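Local coordinates for ChrR-like cupin domain-containing protein (Ralstonia eutropha, PDB 3CJX) that is of unknown function but adopts a cupin-like barrel related to the ChrR cupin domain, at residues A[75-80]-A[97-102]; A[59-64]-A[90-95]. All coordinates share one frame; numbering follows the deposited sequence.

Contact 1 (A[75-80]-A[97-102]); sequences YYTEYP and IHQFNT
Tyr-75 and Asn-101 form an antiparallel hydrogen-bonded pair, followed by the non-hydrogen-bonded pair of Tyr-76 with Phe-100, where strand 73-76 lies beside strand 97-101 in one sheet of the cupin-like barrel. Tyr-75 N donates to Asn-101 O over 3.0 Å, while the return bond from Asn-101 N is weak. Past the ladder, Thr-77 N reaches Gln-99 O at 3.0 Å, just as the chain enters a type I turn spanning Tyr-76 to Tyr-79. The two sheet faces illustrate how one strand pair can support quite different chemistry. On the face bearing Tyr-76, the CB of His-98 sits over the centre of the tyrosine ring, 3.5 Å from its centroid. The imidazole continues as an offset stack, its plane turned 25° from the phenol, and its ND1 is hydrogen-bonded to Glu-92. Tyr-79 CE2 comes to 3.5 Å from His-98 NE2, completing a cluster of three aromatic rings. Glu-78, its chain bent about the CB-CG bond (chi2 79°), folds back so that OE1 lies at the imidazole edge and accepts a weak hydrogen bond from Gln-99 N. On the other face, CG of Tyr-75 stands between the backbone N and the carbonyl carbon (chi1 67°), which lays the ring over Asn-101 CB, while Asn-101 OD1 turns to Thr-55. The Thr-77 hydroxyl links both amide side chains: Asn-101 ND2 donates to OG1 with the oxygen in the amide plane, and OG1 in turn donates to Gln-99 OE1 at 2.8 Å.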
# COMPACT_ATOMS: atom_id res chain seq x y z
N TYR A 75 -1.21 0.87 14.80
CA TYR A 75 -0.23 0.10 15.55
C TYR A 75 -0.25 -1.37 15.15
O TYR A 75 -1.23 -1.87 14.60
CB TYR A 75 -0.51 0.20 17.04
CG TYR A 75 -1.80 -0.47 17.45
CD1 TYR A 75 -3.02 0.20 17.34
CD2 TYR A 75 -1.81 -1.78 17.94
CE1 TYR A 75 -4.21 -0.41 17.69
CE2 TYR A 75 -2.99 -2.40 18.28
CZ TYR A 75 -4.19 -1.70 18.16
OH TYR A 75 -5.39 -2.28 18.50
N TYR A 76 0.85 -2.04 15.44
CA TYR A 76 0.97 -3.45 15.15
C TYR A 76 0.55 -4.16 16.43
O TYR A 76 0.97 -3.80 17.52
CB TYR A 76 2.39 -3.86 14.73
CG TYR A 76 2.83 -3.48 13.31
CD1 TYR A 76 2.00 -3.71 12.21
CD2 TYR A 76 4.12 -3.03 13.06
CE1 TYR A 76 2.41 -3.41 10.91
CE2 TYR A 76 4.55 -2.75 11.76
CZ TYR A 76 3.69 -2.94 10.69
OH TYR A 76 4.10 -2.62 9.42
N THR A 77 -0.32 -5.16 16.29
CA THR A 77 -0.83 -5.95 17.41
C THR A 77 0.22 -6.30 18.47
O THR A 77 -0.04 -6.25 19.65
CB THR A 77 -1.37 -7.29 16.89
OG1 THR A 77 -2.34 -7.05 15.86
CG2 THR A 77 -1.97 -8.11 18.01
N GLU A 78 1.39 -6.68 18.00
CA GLU A 78 2.49 -7.14 18.82
C GLU A 78 3.16 -6.00 19.61
O GLU A 78 3.70 -6.23 20.68
CB GLU A 78 3.54 -7.82 17.92
CG GLU A 78 3.03 -8.98 16.96
CD GLU A 78 2.28 -8.54 15.64
OE1 GLU A 78 2.19 -7.33 15.30
OE2 GLU A 78 1.79 -9.46 14.93
N TYR A 79 3.10 -4.77 19.10
CA TYR A 79 3.76 -3.61 19.73
C TYR A 79 2.78 -2.48 20.06
O TYR A 79 2.94 -1.35 19.60
CB TYR A 79 4.82 -3.09 18.77
CG TYR A 79 5.89 -4.09 18.41
CD1 TYR A 79 7.07 -4.17 19.15
CD2 TYR A 79 5.74 -4.95 17.33
CE1 TYR A 79 8.07 -5.08 18.81
CE2 TYR A 79 6.73 -5.86 16.99
CZ TYR A 79 7.90 -5.91 17.73
OH TYR A 79 8.91 -6.80 17.41
N PRO A 80 1.79 -2.75 20.91
CA PRO A 80 0.71 -1.77 21.23
C PRO A 80 1.12 -0.45 21.88
O PRO A 80 0.37 0.53 21.82
CB PRO A 80 -0.22 -2.54 22.17
CG PRO A 80 0.63 -3.64 22.72
CD PRO A 80 1.63 -4.00 21.66
N ILE A 97 6.89 -10.18 10.25
CA ILE A 97 5.48 -10.47 10.15
C ILE A 97 4.77 -9.72 11.27
O ILE A 97 5.07 -9.93 12.44
CB ILE A 97 5.21 -12.00 10.20
CG1 ILE A 97 3.71 -12.30 10.13
CG2 ILE A 97 5.85 -12.61 11.43
CD1 ILE A 97 3.39 -13.79 9.97
N HIS A 98 3.87 -8.81 10.92
CA HIS A 98 3.10 -8.06 11.92
C HIS A 98 1.68 -7.89 11.42
O HIS A 98 1.39 -8.20 10.28
CB HIS A 98 3.73 -6.68 12.19
CG HIS A 98 5.14 -6.75 12.66
ND1 HIS A 98 6.20 -6.31 11.89
CD2 HIS A 98 5.69 -7.25 13.79
CE1 HIS A 98 7.33 -6.52 12.54
NE2 HIS A 98 7.05 -7.10 13.69
N GLN A 99 0.83 -7.36 12.29
CA GLN A 99 -0.59 -7.15 12.00
C GLN A 99 -1.03 -5.70 12.23
O GLN A 99 -1.05 -5.22 13.36
CB GLN A 99 -1.43 -8.08 12.87
CG GLN A 99 -2.91 -7.86 12.70
CD GLN A 99 -3.73 -8.89 13.40
OE1 GLN A 99 -3.52 -9.20 14.58
NE2 GLN A 99 -4.72 -9.42 12.68
N PHE A 100 -1.43 -5.05 11.14
CA PHE A 100 -1.85 -3.65 11.12
C PHE A 100 -3.21 -3.49 11.79
O PHE A 100 -4.13 -4.28 11.56
CB PHE A 100 -1.91 -3.19 9.64
CG PHE A 100 -2.19 -1.73 9.45
CD1 PHE A 100 -3.50 -1.26 9.33
CD2 PHE A 100 -1.15 -0.82 9.33
CE1 PHE A 100 -3.76 0.08 9.13
CE2 PHE A 100 -1.40 0.53 9.13
CZ PHE A 100 -2.69 0.99 9.03
N ASN A 101 -3.33 -2.46 12.62
CA ASN A 101 -4.58 -2.13 13.27
C ASN A 101 -4.77 -0.62 13.29
O ASN A 101 -3.79 0.11 13.49
CB ASN A 101 -4.57 -2.54 14.75
CG ASN A 101 -4.47 -4.04 14.97
OD1 ASN A 101 -5.48 -4.75 14.98
ND2 ASN A 101 -3.27 -4.51 15.26
N THR A 102 -6.00 -0.17 13.06
CA THR A 102 -6.36 1.22 13.30
C THR A 102 -7.30 1.13 14.47
O THR A 102 -8.31 0.44 14.39
CB THR A 102 -7.06 1.96 12.13
OG1 THR A 102 -8.14 1.18 11.62
CG2 THR A 102 -6.07 2.30 11.03

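Contact 2 (A[59-64]-A[90-95]); sequences HFHTGT and LYEPGG
This is a surface junction between the two sheets of the barrel, where the ends of strands 58-61 and 88-92 run out into loops that pass close to each other. His-61 and Gly-95 supply the backbone link: Gly-95 N donates to His-61 O over 2.8 Å in a nearly straight bond (170°). The CA atoms of the two segments come nearest at Gly-63 and Gly-94, 4.2 Å apart. Beside them, Thr-64 CA makes a CA-H...O contact of 3.4 Å with Glu-92 O, and the Thr-64 methyl CG2 meets Tyr-91 OH at 3.6 Å. Phe-60, with CG anti to the backbone N (chi1 175°), swings its ring round to bring CE1 near Gly-95 O. On the inner side the Glu-92 carboxylate abuts the NE2-CD2 edge of His-61. Its plane is 78° from that of the imidazole, and OE2 lies in the ring plane, 3.2 Å from CD2. His-61 ND1 is hydrogen-bonded to Asn-120 OD1, which would restrain the ring's rotation, while NE2 bonds weakly to a glycerol, probably from the crystallisation liquor; Glu-92, for its part, has its strongest partner in His-98. The His-Phe-His run and the Pro-Gly-Gly run resemble parts of the two conserved sequence motifs of cupins, whose histidines and glutamate bind a metal in many relatives, though none is modelled here.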
# COMPACT_ATOMS: atom_id res chain seq x y z
N HIS A 59 0.72 -9.86 7.79
CA HIS A 59 1.48 -9.67 6.55
C HIS A 59 2.93 -10.08 6.73
O HIS A 59 3.65 -9.40 7.46
CB HIS A 59 1.49 -8.20 6.08
CG HIS A 59 0.15 -7.66 5.67
ND1 HIS A 59 -0.70 -8.32 4.81
CD2 HIS A 59 -0.47 -6.49 5.96
CE1 HIS A 59 -1.80 -7.61 4.62
NE2 HIS A 59 -1.68 -6.49 5.31
N PHE A 60 3.36 -11.17 6.10
CA PHE A 60 4.77 -11.55 6.09
C PHE A 60 5.43 -10.81 4.93
O PHE A 60 5.00 -10.97 3.79
CB PHE A 60 4.95 -13.06 5.91
CG PHE A 60 6.36 -13.49 5.79
CD1 PHE A 60 7.10 -13.76 6.91
CD2 PHE A 60 6.96 -13.63 4.55
CE1 PHE A 60 8.42 -14.15 6.82
CE2 PHE A 60 8.29 -14.02 4.45
CZ PHE A 60 9.01 -14.29 5.59
N HIS A 61 6.47 -10.02 5.21
CA HIS A 61 7.17 -9.23 4.18
C HIS A 61 8.40 -9.94 3.64
O HIS A 61 9.25 -10.37 4.40
CB HIS A 61 7.63 -7.88 4.75
CG HIS A 61 6.52 -7.09 5.35
ND1 HIS A 61 5.46 -6.62 4.60
CD2 HIS A 61 6.28 -6.71 6.63
CE1 HIS A 61 4.62 -5.97 5.39
NE2 HIS A 61 5.09 -6.02 6.63
N THR A 62 8.49 -10.06 2.31
CA THR A 62 9.66 -10.66 1.70
C THR A 62 10.74 -9.62 1.36
O THR A 62 11.84 -9.98 0.98
CB THR A 62 9.30 -11.41 0.40
OG1 THR A 62 8.73 -10.49 -0.54
CG2 THR A 62 8.30 -12.55 0.68
N GLY A 63 10.39 -8.34 1.47
CA GLY A 63 11.32 -7.25 1.20
C GLY A 63 11.04 -6.14 2.20
O GLY A 63 10.11 -6.28 3.03
N THR A 64 11.79 -5.03 2.13
CA THR A 64 11.65 -3.95 3.11
C THR A 64 10.37 -3.14 2.97
O THR A 64 9.74 -3.15 1.92
CB THR A 64 12.82 -2.93 3.08
OG1 THR A 64 12.81 -2.22 1.85
CG2 THR A 64 14.18 -3.63 3.29
N LEU A 90 8.55 4.43 10.01
CA LEU A 90 8.83 3.06 10.38
C LEU A 90 9.58 2.35 9.27
O LEU A 90 9.18 2.41 8.12
CB LEU A 90 7.53 2.29 10.59
CG LEU A 90 7.68 0.78 10.79
CD1 LEU A 90 8.27 0.54 12.17
CD2 LEU A 90 6.35 0.09 10.63
N TYR A 91 10.66 1.67 9.63
CA TYR A 91 11.39 0.80 8.72
C TYR A 91 11.08 -0.60 9.19
O TYR A 91 11.25 -0.90 10.37
CB TYR A 91 12.88 1.02 8.77
CG TYR A 91 13.68 -0.10 8.13
CD1 TYR A 91 13.97 -0.09 6.78
CD2 TYR A 91 14.14 -1.16 8.90
CE1 TYR A 91 14.71 -1.12 6.20
CE2 TYR A 91 14.87 -2.19 8.33
CZ TYR A 91 15.16 -2.17 6.98
OH TYR A 91 15.91 -3.22 6.44
N GLU A 92 10.61 -1.46 8.29
CA GLU A 92 10.31 -2.84 8.64
C GLU A 92 11.18 -3.70 7.70
O GLU A 92 11.11 -3.55 6.48
CB GLU A 92 8.84 -3.10 8.37
CG GLU A 92 8.10 -3.87 9.44
CD GLU A 92 6.70 -4.28 8.97
OE1 GLU A 92 6.17 -3.61 8.04
OE2 GLU A 92 6.12 -5.27 9.51
N PRO A 93 12.03 -4.57 8.25
CA PRO A 93 12.85 -5.34 7.31
C PRO A 93 12.11 -6.52 6.70
O PRO A 93 11.01 -6.87 7.13
CB PRO A 93 14.00 -5.84 8.18
CG PRO A 93 13.41 -5.97 9.53
CD PRO A 93 12.35 -4.90 9.65
N GLY A 94 12.73 -7.12 5.70
CA GLY A 94 12.22 -8.34 5.11
C GLY A 94 12.35 -9.41 6.18
O GLY A 94 13.25 -9.35 7.04
N GLY A 95 11.42 -10.37 6.16
CA GLY A 95 11.39 -11.48 7.09
C GLY A 95 10.51 -11.21 8.29
O GLY A 95 10.29 -12.10 9.10

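Overall arrangement
From the N terminus, the chain passes first through 59-64, then 75-80, then 90-95 and finally 97-102, so the segments alternate and the two loops cross. Contact 2 closes the loop from 59-64 to 90-95 across the two sheets; contact 1, opening within it and ending beyond it, joins neighbouring strands of a single sheet. Strand 97-101 follows 88-92 directly and lies between 73-76 and 58-61, which brings both contacts to one region. They touch around Glu-92, whose OE1 is 2.7 Å from Tyr-76 OH, and Leu-90 packs on the same tyrosine; a side chain from each contact, Tyr-76 and His-61, lies about 3 Å from a bound glycerol.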